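Local coordinates for agenet domain-containing protein (Arabidopsis thaliana, PDB 6IE4) that probably reads methylated histone H3 tails through its tandem Agenet domains, here bound to an H3K9me1 peptide, at residues A[12-17]-A[76-81]; A[37-42]-A[51-56]; A[96-101]-A[140-145]. All coordinates share one frame; numbering follows the deposited sequence.

Interaction 1: A[12-17]-A[76-81]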
ATOM      1  N   SER A  12      20.070  -1.739  -0.016  1.00 62.75           N
ATOM      2  CA  SER A  12      20.136  -0.633   0.933  1.00 65.79           C
ATOM      3  C   SER A  12      18.888  -0.537   1.807  1.00 66.01           C
ATOM      4  O   SER A  12      18.992  -0.340   3.022  1.00 68.03           O
ATOM      5  CB  SER A  12      20.359   0.682   0.187  1.00 65.96           C
ATOM      6  OG  SER A  12      20.019   1.780   1.019  1.00 68.75           O
ATOM      7  N   TYR A  13      17.695  -0.677   1.217  1.00 63.90           N
ATOM      8  CA  TYR A  13      16.487  -0.233   1.910  1.00 58.80           C
ATOM      9  C   TYR A  13      15.997  -1.227   2.956  1.00 59.78           C
ATOM     10  O   TYR A  13      15.244  -0.833   3.858  1.00 62.61           O
ATOM     11  CB  TYR A  13      15.351   0.056   0.905  1.00 51.58           C
ATOM     12  CG  TYR A  13      14.798  -1.138   0.124  1.00 48.09           C
ATOM     13  CD1 TYR A  13      15.523  -1.733  -0.913  1.00 49.73           C
ATOM     14  CD2 TYR A  13      13.541  -1.662   0.423  1.00 41.59           C
ATOM     15  CE1 TYR A  13      15.002  -2.832  -1.625  1.00 47.99           C
ATOM     16  CE2 TYR A  13      13.022  -2.753  -0.275  1.00 37.06           C
ATOM     17  CZ  TYR A  13      13.748  -3.334  -1.297  1.00 41.56           C
ATOM     18  OH  TYR A  13      13.224  -4.422  -1.985  1.00 39.61           O
ATOM     19  N   LEU A  14      16.409  -2.491   2.862  1.00 55.34           N
ATOM     20  CA  LEU A  14      16.109  -3.531   3.841  1.00 53.18           C
ATOM     21  C   LEU A  14      16.896  -3.441   5.144  1.00 54.31           C
ATOM     22  O   LEU A  14      16.779  -4.371   5.943  1.00 56.09           O
ATOM     23  CB  LEU A  14      16.346  -4.892   3.201  1.00 51.87           C
ATOM     24  CG  LEU A  14      15.441  -5.041   2.001  1.00 52.42           C
ATOM     25  CD1 LEU A  14      15.868  -6.215   1.145  1.00 56.65           C
ATOM     26  CD2 LEU A  14      14.067  -5.271   2.572  1.00 48.09           C
ATOM     27  N   LYS A  15      17.670  -2.400   5.412  1.00 54.53           N
ATOM     28  CA  LYS A  15      18.377  -2.372   6.687  1.00 56.16           C
ATOM     29  C   LYS A  15      17.366  -2.338   7.836  1.00 56.82           C
ATOM     30  O   LYS A  15      16.319  -1.683   7.727  1.00 57.49           O
ATOM     31  CB  LYS A  15      19.333  -1.178   6.771  1.00 55.93           C
ATOM     32  CG  LYS A  15      20.806  -1.539   6.503  1.00 66.04           C
ATOM     33  CD  LYS A  15      21.255  -1.116   5.098  1.00 73.36           C
ATOM     34  CE  LYS A  15      22.399  -1.979   4.545  1.00 69.75           C
ATOM     35  NZ  LYS A  15      22.519  -1.861   3.049  1.00 70.03           N
ATOM     36  N   PRO A  16      17.615  -3.061   8.930  1.00 57.61           N
ATOM     37  CA  PRO A  16      16.677  -3.018  10.057  1.00 49.31           C
ATOM     38  C   PRO A  16      16.434  -1.583  10.501  1.00 47.62           C
ATOM     39  O   PRO A  16      17.354  -0.765  10.562  1.00 47.37           O
ATOM     40  CB  PRO A  16      17.386  -3.833  11.143  1.00 46.80           C
ATOM     41  CG  PRO A  16      18.317  -4.712  10.415  1.00 48.83           C
ATOM     42  CD  PRO A  16      18.751  -3.964   9.191  1.00 51.54           C
ATOM     43  N   GLY A  17      15.175  -1.282  10.789  1.00 49.10           N
ATOM     44  CA  GLY A  17      14.750   0.052  11.141  1.00 46.12           C
ATOM     45  C   GLY A  17      14.138   0.855  10.014  1.00 45.59           C
ATOM     46  O   GLY A  17      13.474   1.865  10.289  1.00 44.24           O
ATOM     47  N   SER A  76      10.954 -10.272  -1.356  1.00 40.08           N
ATOM     48  CA  SER A  76      10.403  -9.863  -2.632  1.00 36.05           C
ATOM     49  C   SER A  76       9.009  -9.296  -2.456  1.00 32.78           C
ATOM     50  O   SER A  76       8.479  -8.669  -3.375  1.00 35.60           O
ATOM     51  CB  SER A  76      10.314 -11.060  -3.564  1.00 34.49           C
ATOM     52  OG  SER A  76       9.483 -12.039  -2.958  1.00 38.19           O
ATOM     53  N   GLN A  77       8.459  -9.416  -1.259  1.00 32.11           N
ATOM     54  CA  GLN A  77       7.205  -8.799  -0.889  1.00 34.50           C
ATOM     55  C   GLN A  77       7.396  -7.392  -0.365  1.00 33.40           C
ATOM     56  O   GLN A  77       6.430  -6.782   0.100  1.00 33.77           O
ATOM     57  CB  GLN A  77       6.532  -9.640   0.189  1.00 34.88           C
ATOM     58  CG  GLN A  77       6.611 -11.122  -0.047  1.00 37.41           C
ATOM     59  CD  GLN A  77       5.863 -11.905   1.010  1.00 42.63           C
ATOM     60  OE1 GLN A  77       6.428 -12.781   1.668  1.00 45.94           O
ATOM     61  NE2 GLN A  77       4.587 -11.591   1.184  1.00 44.99           N
ATOM     62  N   LEU A  78       8.611  -6.860  -0.454  1.00 30.65           N
ATOM     63  CA  LEU A  78       8.964  -5.589   0.149  1.00 28.54           C
ATOM     64  C   LEU A  78       9.461  -4.622  -0.909  1.00 28.67           C
ATOM     65  O   LEU A  78       9.999  -5.011  -1.948  1.00 26.50           O
ATOM     66  CB  LEU A  78      10.027  -5.759   1.209  1.00 28.88           C
ATOM     67  CG  LEU A  78       9.505  -6.545   2.393  1.00 32.42           C
ATOM     68  CD1 LEU A  78      10.484  -6.436   3.507  1.00 32.09           C
ATOM     69  CD2 LEU A  78       8.110  -6.027   2.805  1.00 30.78           C
ATOM     70  N   ARG A  79       9.246  -3.355  -0.631  1.00 29.85           N
ATOM     71  CA  ARG A  79       9.675  -2.294  -1.530  1.00 31.23           C
ATOM     72  C   ARG A  79       9.833  -1.052  -0.672  1.00 29.41           C
ATOM     73  O   ARG A  79       9.346  -0.999   0.452  1.00 29.15           O
ATOM     74  CB  ARG A  79       8.654  -2.104  -2.652  1.00 34.88           C
ATOM     75  CG  ARG A  79       7.495  -1.166  -2.337  1.00 33.94           C
ATOM     76  CD  ARG A  79       6.516  -1.190  -3.480  1.00 31.83           C
ATOM     77  NE  ARG A  79       5.512  -0.152  -3.356  1.00 33.04           N
ATOM     78  CZ  ARG A  79       4.773   0.268  -4.374  1.00 30.97           C
ATOM     79  NH1 ARG A  79       4.937  -0.258  -5.586  1.00 31.39           N
ATOM     80  NH2 ARG A  79       3.899   1.237  -4.188  1.00 30.76           N
ATOM     81  N   PRO A  80      10.531  -0.043  -1.180  1.00 35.88           N
ATOM     82  CA  PRO A  80      10.780   1.113  -0.332  1.00 31.99           C
ATOM     83  C   PRO A  80       9.524   1.956  -0.257  1.00 37.40           C
ATOM     84  O   PRO A  80       8.541   1.676  -0.962  1.00 37.47           O
ATOM     85  CB  PRO A  80      11.903   1.859  -1.067  1.00 33.55           C
ATOM     86  CG  PRO A  80      12.392   0.917  -2.146  1.00 33.10           C
ATOM     87  CD  PRO A  80      11.252   0.034  -2.461  1.00 34.62           C
ATOM     88  N   PRO A  81       9.506   2.989   0.576  1.00 39.69           N
ATOM     89  CA  PRO A  81       8.367   3.900   0.549  1.00 34.96           C
ATOM     90  C   PRO A  81       8.272   4.540  -0.824  1.00 39.50           C
ATOM     91  O   PRO A  81       9.261   4.658  -1.555  1.00 34.81           O
ATOM     92  CB  PRO A  81       8.713   4.925   1.625  1.00 34.15           C
ATOM     93  CG  PRO A  81       9.544   4.166   2.576  1.00 33.92           C
ATOM     94  CD  PRO A  81      10.331   3.184   1.779  1.00 35.04           C
TER
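Tyr13 lays its ring against strand 78-79 and the proline that follows it, and most of the contact is made by this one side chain. Its CG lies between the backbone N and the carbonyl carbon (chi1 66°), and from there the ring extends across the backbone of Arg79 and Pro80. Over one face, offset toward the rim, sits Pro80: its CG is 4.0 Å from the centroid of the Tyr13 ring and 18° off the normal, a CH-pi contact. The opposite face is covered by the next residue of its own segment, Leu14, whose CG lies over the ring centre, so the aromatic plane is held between a proline and a leucine. Farther out, Tyr13 CE2 comes within 3.6 Å of Arg79 CA, and the hydroxyl gives a weak hydrogen bond from Tyr13 OH to Leu78 O at 3.3 Å. Trp146 of the C-terminal strands adds an edge-to-face ring contact to Tyr13. Leu14, on the ring face away from Pro80, turns its branch to the other leucine, with Leu14 CD2 3.9 Å from Leu78 CD1; Leu78 itself packs on Ile22 inside the first Agenet barrel. The contact is therefore chiefly apolar: the N-terminal arm is fastened to strand 78-79 and Pro80 by ring and aliphatic surfaces, and the one polar link, Tyr13 OH to Leu78 O, is weak.

Interaction 2: A[37-42]-A[51-56]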
ATOM      1  N   LYS A  37       7.976  -1.487   8.667  1.00 40.71           N
ATOM      2  CA  LYS A  37       9.371  -1.304   9.040  1.00 40.12           C
ATOM      3  C   LYS A  37      10.014  -2.670   9.201  1.00 39.79           C
ATOM      4  O   LYS A  37       9.383  -3.616   9.682  1.00 38.92           O
ATOM      5  CB  LYS A  37       9.544  -0.558  10.372  1.00 43.34           C
ATOM      6  CG  LYS A  37       9.598   0.960  10.311  1.00 53.37           C
ATOM      7  CD  LYS A  37       9.045   1.578  11.621  1.00 54.98           C
ATOM      8  CE  LYS A  37       9.312   0.656  12.828  1.00 53.64           C
ATOM      9  NZ  LYS A  37       9.600   1.393  14.095  1.00 59.27           N
ATOM     10  N   VAL A  38      11.293  -2.743   8.881  1.00 37.66           N
ATOM     11  CA  VAL A  38      12.033  -3.986   9.002  1.00 38.25           C
ATOM     12  C   VAL A  38      12.495  -4.088  10.448  1.00 43.21           C
ATOM     13  O   VAL A  38      12.845  -3.078  11.066  1.00 40.26           O
ATOM     14  CB  VAL A  38      13.221  -4.038   8.026  1.00 43.62           C
ATOM     15  CG1 VAL A  38      13.920  -5.386   8.128  1.00 49.10           C
ATOM     16  CG2 VAL A  38      12.760  -3.813   6.597  1.00 38.80           C
ATOM     17  N   ILE A  39      12.385  -5.283  11.019  1.00 48.36           N
ATOM     18  CA  ILE A  39      12.769  -5.543  12.406  1.00 48.69           C
ATOM     19  C   ILE A  39      14.032  -6.381  12.475  1.00 52.03           C
ATOM     20  O   ILE A  39      14.955  -6.069  13.228  1.00 61.03           O
ATOM     21  CB  ILE A  39      11.640  -6.272  13.164  1.00 50.79           C
ATOM     22  CG1 ILE A  39      10.370  -5.467  13.285  1.00 47.99           C
ATOM     23  CG2 ILE A  39      12.137  -6.743  14.536  1.00 58.86           C
ATOM     24  CD1 ILE A  39       9.316  -6.322  13.998  1.00 48.12           C
ATOM     25  N   THR A  40      14.071  -7.463  11.699  1.00 49.87           N
ATOM     26  CA  THR A  40      15.129  -8.460  11.767  1.00 53.55           C
ATOM     27  C   THR A  40      15.422  -8.941  10.358  1.00 54.83           C
ATOM     28  O   THR A  40      14.531  -9.433   9.655  1.00 50.38           O
ATOM     29  CB  THR A  40      14.756  -9.627  12.699  1.00 58.14           C
ATOM     30  OG1 THR A  40      13.450 -10.128  12.374  1.00 52.67           O
ATOM     31  CG2 THR A  40      14.816  -9.212  14.182  1.00 58.32           C
ATOM     32  N   ILE A  41      16.660  -8.718   9.937  1.00 56.79           N
ATOM     33  CA  ILE A  41      17.281  -9.315   8.764  1.00 53.79           C
ATOM     34  C   ILE A  41      17.920 -10.597   9.282  1.00 61.15           C
ATOM     35  O   ILE A  41      18.289 -10.644  10.464  1.00 69.90           O
ATOM     36  CB  ILE A  41      18.291  -8.333   8.144  1.00 60.68           C
ATOM     37  CG1 ILE A  41      17.558  -7.312   7.275  1.00 61.19           C
ATOM     38  CG2 ILE A  41      19.408  -9.032   7.373  1.00 59.28           C
ATOM     39  CD1 ILE A  41      16.628  -7.945   6.259  1.00 55.77           C
ATOM     40  N   PRO A  42      18.030 -11.674   8.481  1.00 59.82           N
ATOM     41  CA  PRO A  42      18.720 -12.896   8.922  1.00 63.53           C
ATOM     42  C   PRO A  42      20.050 -12.640   9.650  1.00 58.98           C
ATOM     43  O   PRO A  42      21.122 -12.805   9.069  1.00 58.63           O
ATOM     44  CB  PRO A  42      18.959 -13.647   7.607  1.00 59.85           C
ATOM     45  CG  PRO A  42      17.802 -13.255   6.758  1.00 56.75           C
ATOM     46  CD  PRO A  42      17.453 -11.825   7.131  1.00 55.22           C
ATOM     47  N   LYS A  51      14.518 -14.071   3.737  1.00 52.96           N
ATOM     48  CA  LYS A  51      13.303 -13.675   4.430  1.00 42.30           C
ATOM     49  C   LYS A  51      13.665 -12.815   5.625  1.00 45.26           C
ATOM     50  O   LYS A  51      14.652 -13.071   6.311  1.00 52.42           O
ATOM     51  CB  LYS A  51      12.495 -14.887   4.920  1.00 45.24           C
ATOM     52  CG  LYS A  51      11.832 -15.740   3.851  1.00 47.59           C
ATOM     53  CD  LYS A  51      11.418 -17.090   4.421  1.00 48.00           C
ATOM     54  CE  LYS A  51      10.521 -17.866   3.465  1.00 47.98           C
ATOM     55  NZ  LYS A  51       9.439 -18.586   4.217  1.00 49.13           N
ATOM     56  N   CYS A  52      12.854 -11.811   5.871  1.00 43.86           N
ATOM     57  CA  CYS A  52      13.027 -10.920   6.997  1.00 47.19           C
ATOM     58  C   CYS A  52      11.694 -10.819   7.731  1.00 46.00           C
ATOM     59  O   CYS A  52      10.679 -11.376   7.306  1.00 43.24           O
ATOM     60  CB  CYS A  52      13.513  -9.551   6.540  1.00 47.13           C
ATOM     61  SG  CYS A  52      12.233  -8.806   5.593  1.00 50.64           S
ATOM     62  N   GLN A  53      11.695 -10.100   8.843  1.00 46.70           N
ATOM     63  CA  GLN A  53      10.499  -9.888   9.641  1.00 45.51           C
ATOM     64  C   GLN A  53      10.251  -8.394   9.783  1.00 41.63           C
ATOM     65  O   GLN A  53      11.180  -7.615  10.009  1.00 42.46           O
ATOM     66  CB  GLN A  53      10.643 -10.509  11.042  1.00 43.70           C
ATOM     67  CG  GLN A  53       9.405 -10.418  11.914  1.00 44.28           C
ATOM     68  CD  GLN A  53       9.722 -10.467  13.413  1.00 49.72           C
ATOM     69  OE1 GLN A  53      10.857 -10.210  13.833  1.00 54.14           O
ATOM     70  NE2 GLN A  53       8.725 -10.830  14.218  1.00 43.60           N
ATOM     71  N   VAL A  54       8.995  -7.996   9.626  1.00 40.37           N
ATOM     72  CA  VAL A  54       8.634  -6.589   9.590  1.00 38.62           C
ATOM     73  C   VAL A  54       7.610  -6.322  10.695  1.00 39.52           C
ATOM     74  O   VAL A  54       7.046  -7.236  11.295  1.00 40.80           O
ATOM     75  CB  VAL A  54       8.073  -6.168   8.210  1.00 38.19           C
ATOM     76  CG1 VAL A  54       9.166  -6.177   7.133  1.00 40.20           C
ATOM     77  CG2 VAL A  54       6.928  -7.088   7.786  1.00 34.96           C
ATOM     78  N   GLU A  55       7.326  -5.047  10.907  1.00 38.05           N
ATOM     79  CA  GLU A  55       6.288  -4.622  11.830  1.00 37.35           C
ATOM     80  C   GLU A  55       5.450  -3.608  11.080  1.00 35.30           C
ATOM     81  O   GLU A  55       5.970  -2.589  10.618  1.00 36.21           O
ATOM     82  CB  GLU A  55       6.894  -4.032  13.106  1.00 41.14           C
ATOM     83  CG  GLU A  55       6.025  -3.052  13.883  1.00 44.74           C
ATOM     84  CD  GLU A  55       6.617  -2.734  15.259  1.00 49.99           C
ATOM     85  OE1 GLU A  55       7.141  -3.657  15.920  1.00 46.59           O
ATOM     86  OE2 GLU A  55       6.599  -1.550  15.662  1.00 60.79           O
ATOM     87  N   TYR A  56       4.174  -3.924  10.904  1.00 36.89           N
ATOM     88  CA  TYR A  56       3.259  -3.050  10.192  1.00 33.73           C
ATOM     89  C   TYR A  56       3.039  -1.788  11.002  1.00 37.68           C
ATOM     90  O   TYR A  56       2.972  -1.832  12.234  1.00 42.82           O
ATOM     91  CB  TYR A  56       1.928  -3.754   9.942  1.00 32.98           C
ATOM     92  CG  TYR A  56       1.989  -4.938   9.006  1.00 33.19           C
ATOM     93  CD1 TYR A  56       2.646  -6.107   9.370  1.00 37.16           C
ATOM     94  CD2 TYR A  56       1.318  -4.918   7.792  1.00 31.45           C
ATOM     95  CE1 TYR A  56       2.682  -7.202   8.529  1.00 37.76           C
ATOM     96  CE2 TYR A  56       1.341  -6.008   6.944  1.00 32.59           C
ATOM     97  CZ  TYR A  56       2.031  -7.143   7.317  1.00 39.74           C
ATOM     98  OH  TYR A  56       2.060  -8.237   6.486  1.00 44.71           O
TER
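Thr40 and Gln53 join their side chains on one face of this antiparallel hairpin: the hydroxyl Thr40 OG1 donates to Gln53 OE1 at 3.0 Å, in the plane of the amide and on a lone pair. CG of Gln53 is anti to the backbone N (chi1 -176°) and the chain beyond it is extended, which carries the amide out to the Thr40 hydroxyl, the two side chains crossing at a slant. Ile39 flanks the pair, its CG2 resting against Gln53 OE1 while its CD1 reaches over the partner strand, crossing Glu55 at about a right angle, 3.5 Å from Glu55 CB. With an alanine in place of this glutamine, the Thr40 hydroxyl is likely to lose its acceptor and Ile39 CG2 the amide it rests on. The backbone explains this meeting. Ile39 and Thr40 both face Gln53 in a classic beta bulge: Ile39 N binds Gln53 O at 2.8 Å, Thr40 N reaches the same oxygen in a weak bond, and Gln53 N returns to Thr40 O at 3.0 Å. Past the bulge Val38 and Val54 form a non-hydrogen-bonded pair, and at Lys37 the carbonyl O accepts from Glu55 N at 2.8 Å, with a weak return bond from Lys37 N to Glu55 O. On the reverse face the valines pack, Val38 CG2 4.3 Å from Val54 CG1; beyond the strand end Ile41 CD1 returns to Cys52 CB at 3.5 Å. Leu78 covers Cys52 and Val54, Val20 touches Val38, and strand 68-74 pairs with the far edge of strand 51-56. The faces thus differ in chemistry: the valines turn into the core of the SH3-like Agenet barrel, while threonine, glutamine, lysine and glutamate line the outer face, where Lys37 NZ and Glu55 OE2 lie beyond salt-bridge distance.

Interaction 3: A[96-101]-A[140-145]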
ATOM      1  N   VAL A  96      -9.716  10.107 -15.871  1.00 28.17           N
ATOM      2  CA  VAL A  96     -10.289   8.786 -16.101  1.00 28.31           C
ATOM      3  C   VAL A  96      -9.251   7.848 -16.695  1.00 29.83           C
ATOM      4  O   VAL A  96      -8.714   8.105 -17.776  1.00 36.06           O
ATOM      5  CB  VAL A  96     -11.536   8.861 -16.993  1.00 26.33           C
ATOM      6  CG1 VAL A  96     -12.059   7.470 -17.293  1.00 23.28           C
ATOM      7  CG2 VAL A  96     -12.591   9.679 -16.301  1.00 35.49           C
ATOM      8  N   GLY A  97      -9.004   6.725 -16.020  1.00 29.11           N
ATOM      9  CA  GLY A  97      -8.125   5.700 -16.505  1.00 29.40           C
ATOM     10  C   GLY A  97      -6.759   5.704 -15.870  1.00 29.64           C
ATOM     11  O   GLY A  97      -6.004   4.753 -16.071  1.00 29.66           O
ATOM     12  N   GLU A  98      -6.385   6.801 -15.222  1.00 30.15           N
ATOM     13  CA  GLU A  98      -5.192   6.816 -14.392  1.00 32.14           C
ATOM     14  C   GLU A  98      -5.186   5.656 -13.400  1.00 33.86           C
ATOM     15  O   GLU A  98      -6.187   5.368 -12.742  1.00 34.13           O
ATOM     16  CB  GLU A  98      -5.076   8.146 -13.653  1.00 33.71           C
ATOM     17  CG  GLU A  98      -3.652   8.425 -13.201  1.00 37.58           C
ATOM     18  CD  GLU A  98      -3.308   9.903 -13.146  1.00 44.58           C
ATOM     19  OE1 GLU A  98      -4.195  10.771 -13.389  1.00 39.14           O
ATOM     20  OE2 GLU A  98      -2.118  10.181 -12.866  1.00 50.76           O
ATOM     21  N   GLU A  99      -4.040   4.998 -13.270  1.00 34.53           N
ATOM     22  CA  GLU A  99      -3.872   4.081 -12.161  1.00 33.66           C
ATOM     23  C   GLU A  99      -3.473   4.842 -10.919  1.00 33.36           C
ATOM     24  O   GLU A  99      -2.627   5.736 -10.961  1.00 31.43           O
ATOM     25  CB  GLU A  99      -2.833   3.010 -12.454  1.00 39.92           C
ATOM     26  CG  GLU A  99      -3.457   2.003 -13.307  1.00 47.40           C
ATOM     27  CD  GLU A  99      -4.182   0.932 -12.523  1.00 55.02           C
ATOM     28  OE1 GLU A  99      -3.779   0.694 -11.359  1.00 52.83           O
ATOM     29  OE2 GLU A  99      -5.204   0.401 -13.047  1.00 52.05           O
ATOM     30  N   VAL A 100      -4.057   4.433  -9.799  1.00 33.89           N
ATOM     31  CA  VAL A 100      -3.947   5.134  -8.537  1.00 25.52           C
ATOM     32  C   VAL A 100      -3.915   4.082  -7.447  1.00 25.31           C
ATOM     33  O   VAL A 100      -4.195   2.907  -7.674  1.00 27.18           O
ATOM     34  CB  VAL A 100      -5.125   6.097  -8.280  1.00 27.02           C
ATOM     35  CG1 VAL A 100      -5.217   7.196  -9.340  1.00 27.95           C
ATOM     36  CG2 VAL A 100      -6.411   5.292  -8.231  1.00 27.50           C
ATOM     37  N   ASP A 101      -3.560   4.522  -6.258  1.00 26.28           N
ATOM     38  CA  ASP A 101      -3.675   3.740  -5.045  1.00 27.13           C
ATOM     39  C   ASP A 101      -4.574   4.572  -4.162  1.00 27.09           C
ATOM     40  O   ASP A 101      -4.367   5.783  -4.046  1.00 29.16           O
ATOM     41  CB  ASP A 101      -2.335   3.494  -4.332  1.00 28.42           C
ATOM     42  CG  ASP A 101      -1.466   2.461  -5.009  1.00 28.62           C
ATOM     43  OD1 ASP A 101      -1.964   1.635  -5.809  1.00 28.25           O
ATOM     44  OD2 ASP A 101      -0.263   2.463  -4.690  1.00 31.56           O
ATOM     45  N   LEU A 140      -5.891   9.499  -2.569  1.00 29.11           N
ATOM     46  CA  LEU A 140      -5.251   8.793  -3.658  1.00 27.66           C
ATOM     47  C   LEU A 140      -3.794   9.170  -3.775  1.00 28.56           C
ATOM     48  O   LEU A 140      -3.362  10.256  -3.385  1.00 31.63           O
ATOM     49  CB  LEU A 140      -5.930   9.073  -5.002  1.00 30.23           C
ATOM     50  CG  LEU A 140      -7.442   8.907  -5.003  1.00 29.03           C
ATOM     51  CD1 LEU A 140      -7.935   9.104  -6.390  1.00 28.38           C
ATOM     52  CD2 LEU A 140      -7.807   7.535  -4.493  1.00 24.22           C
ATOM     53  N   ARG A 141      -3.055   8.255  -4.373  1.00 24.26           N
ATOM     54  CA  ARG A 141      -1.718   8.545  -4.815  1.00 29.02           C
ATOM     55  C   ARG A 141      -1.556   7.915  -6.187  1.00 34.20           C
ATOM     56  O   ARG A 141      -2.332   7.038  -6.578  1.00 35.65           O
ATOM     57  CB  ARG A 141      -0.691   8.005  -3.812  1.00 30.59           C
ATOM     58  CG  ARG A 141      -0.438   6.508  -3.889  1.00 31.05           C
ATOM     59  CD  ARG A 141       0.350   6.017  -2.683  1.00 28.59           C
ATOM     60  NE  ARG A 141       0.563   4.576  -2.715  1.00 27.92           N
ATOM     61  CZ  ARG A 141       1.506   3.969  -2.010  1.00 29.20           C
ATOM     62  NH1 ARG A 141       2.228   4.686  -1.155  1.00 30.69           N
ATOM     63  NH2 ARG A 141       1.670   2.652  -2.087  1.00 25.59           N
ATOM     64  N   PHE A 142      -0.537   8.351  -6.912  1.00 35.86           N
ATOM     65  CA  PHE A 142      -0.270   7.790  -8.226  1.00 36.22           C
ATOM     66  C   PHE A 142       0.365   6.422  -8.026  1.00 37.01           C
ATOM     67  O   PHE A 142       1.237   6.245  -7.166  1.00 37.76           O
ATOM     68  CB  PHE A 142       0.641   8.726  -9.035  1.00 41.11           C
ATOM     69  CG  PHE A 142       0.055  10.115  -9.248  1.00 51.76           C
ATOM     70  CD1 PHE A 142      -1.007  10.309 -10.132  1.00 55.18           C
ATOM     71  CD2 PHE A 142       0.494  11.202  -8.500  1.00 52.16           C
ATOM     72  CE1 PHE A 142      -1.579  11.577 -10.319  1.00 50.82           C
ATOM     73  CE2 PHE A 142      -0.076  12.468  -8.666  1.00 56.86           C
ATOM     74  CZ  PHE A 142      -1.117  12.655  -9.580  1.00 54.80           C
ATOM     75  N   HIS A 143      -0.121   5.436  -8.762  1.00 36.23           N
ATOM     76  CA  HIS A 143       0.427   4.101  -8.632  1.00 36.27           C
ATOM     77  C   HIS A 143       1.785   4.034  -9.319  1.00 36.56           C
ATOM     78  O   HIS A 143       1.904   4.330 -10.512  1.00 34.96           O
ATOM     79  CB  HIS A 143      -0.504   3.060  -9.231  1.00 33.51           C
ATOM     80  CG  HIS A 143       0.038   1.671  -9.127  1.00 39.86           C
ATOM     81  ND1 HIS A 143      -0.238   0.837  -8.065  1.00 36.45           N
ATOM     82  CD2 HIS A 143       0.890   0.990  -9.929  1.00 40.33           C
ATOM     83  CE1 HIS A 143       0.384  -0.314  -8.240  1.00 35.51           C
ATOM     84  NE2 HIS A 143       1.079  -0.246  -9.362  1.00 39.90           N
ATOM     85  N   ARG A 144       2.801   3.638  -8.566  1.00 35.60           N
ATOM     86  CA  ARG A 144       4.121   3.371  -9.105  1.00 39.37           C
ATOM     87  C   ARG A 144       4.427   1.895  -8.916  1.00 41.22           C
ATOM     88  O   ARG A 144       3.850   1.227  -8.054  1.00 40.81           O
ATOM     89  CB  ARG A 144       5.215   4.197  -8.401  1.00 38.50           C
ATOM     90  CG  ARG A 144       4.877   5.636  -8.083  1.00 42.05           C
ATOM     91  CD  ARG A 144       4.993   6.564  -9.267  1.00 43.86           C
ATOM     92  NE  ARG A 144       6.260   6.421  -9.977  1.00 46.47           N
ATOM     93  CZ  ARG A 144       7.337   7.161  -9.734  1.00 45.35           C
ATOM     94  NH1 ARG A 144       8.440   6.992 -10.457  1.00 47.80           N
ATOM     95  NH2 ARG A 144       7.317   8.062  -8.764  1.00 43.99           N
ATOM     96  N   GLU A 145       5.306   1.383  -9.762  1.00 42.22           N
ATOM     97  CA  GLU A 145       5.826   0.042  -9.588  1.00 38.21           C
ATOM     98  C   GLU A 145       7.302   0.149  -9.263  1.00 38.83           C
ATOM     99  O   GLU A 145       7.964   1.138  -9.587  1.00 44.56           O
ATOM    100  CB  GLU A 145       5.612  -0.824 -10.836  1.00 38.40           C
ATOM    101  CG  GLU A 145       4.199  -1.388 -10.982  1.00 34.43           C
ATOM    102  CD  GLU A 145       3.892  -2.434  -9.933  1.00 40.02           C
ATOM    103  OE1 GLU A 145       4.728  -3.345  -9.711  1.00 43.38           O
ATOM    104  OE2 GLU A 145       2.816  -2.335  -9.313  1.00 39.20           O
TER
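Asp101 overlaps Arg141 with its CB and carboxylate, and divides its two oxygens between two partners. OD2 is gripped side-on by the guanidinium in a salt bridge, with Arg141 NE 3.0 Å and Arg141 NH2 3.2 Å from Asp101 OD2; the NE bond uses the anti lone pair. The other oxygen faces the imidazole: His143 ND1 donates to Asp101 OD1 at 3.0 Å, almost straight at 176° and in the plane of the ring, although ring and carboxylate planes stand at 90°. With chi1 at 179° the imidazole is carried away from its own backbone N and toward Asp101; at its far edge His143 NE2 donates to Glu145 OE2 at 2.7 Å. Two acceptors in the ring plane fix the turn of the imidazole, and their negative charges would probably favour its protonated form. In the backbone, Asp101 and Arg141 form a hydrogen-bonded antiparallel pair, Asp101 N and Arg141 O lying 2.8 Å apart. Glu98, salt-bridged to Lys92, brings its carboxylate to the edge of the Phe142 ring. NH1 of Arg141 is salt-bridged to Glu21, its strongest polar partner, and the guanidinium makes a cation-pi contact with Trp108. Strand 140-142 runs along one edge of strand 99-104, whose other edge pairs with strand 107-117, all in what is probably the second, SH3-like Agenet barrel of the tandem; from 107-117 Val113 packs on Val100 and Glu110 touches Asp101 and His143.

Overall arrangement
Interactions 1 and 2 meet at the same Agenet barrel, their centres about 9 Å apart: the hairpin of interaction 2 is nested in the loop closed by interaction 1, and the two touch where Leu78 CD1 lies 3.6 Å from Cys52 SG and Gly17 N probably bonds Val38 O at 3.0 Å. Interaction 3 lies across the chain's centre, about 22 Å from interaction 1 and 27 Å from interaction 2 between centres. A probable hydrogen bond from Arg79 NH1 to Arg144 O, 3.1 Å, links it to interaction 1, and Glu21 is salt-bridged to both Arg79 and Arg141. Tyr56, in segment 51-56 but outside its contact with 37-42, packs on a basic side chain of the bound peptide.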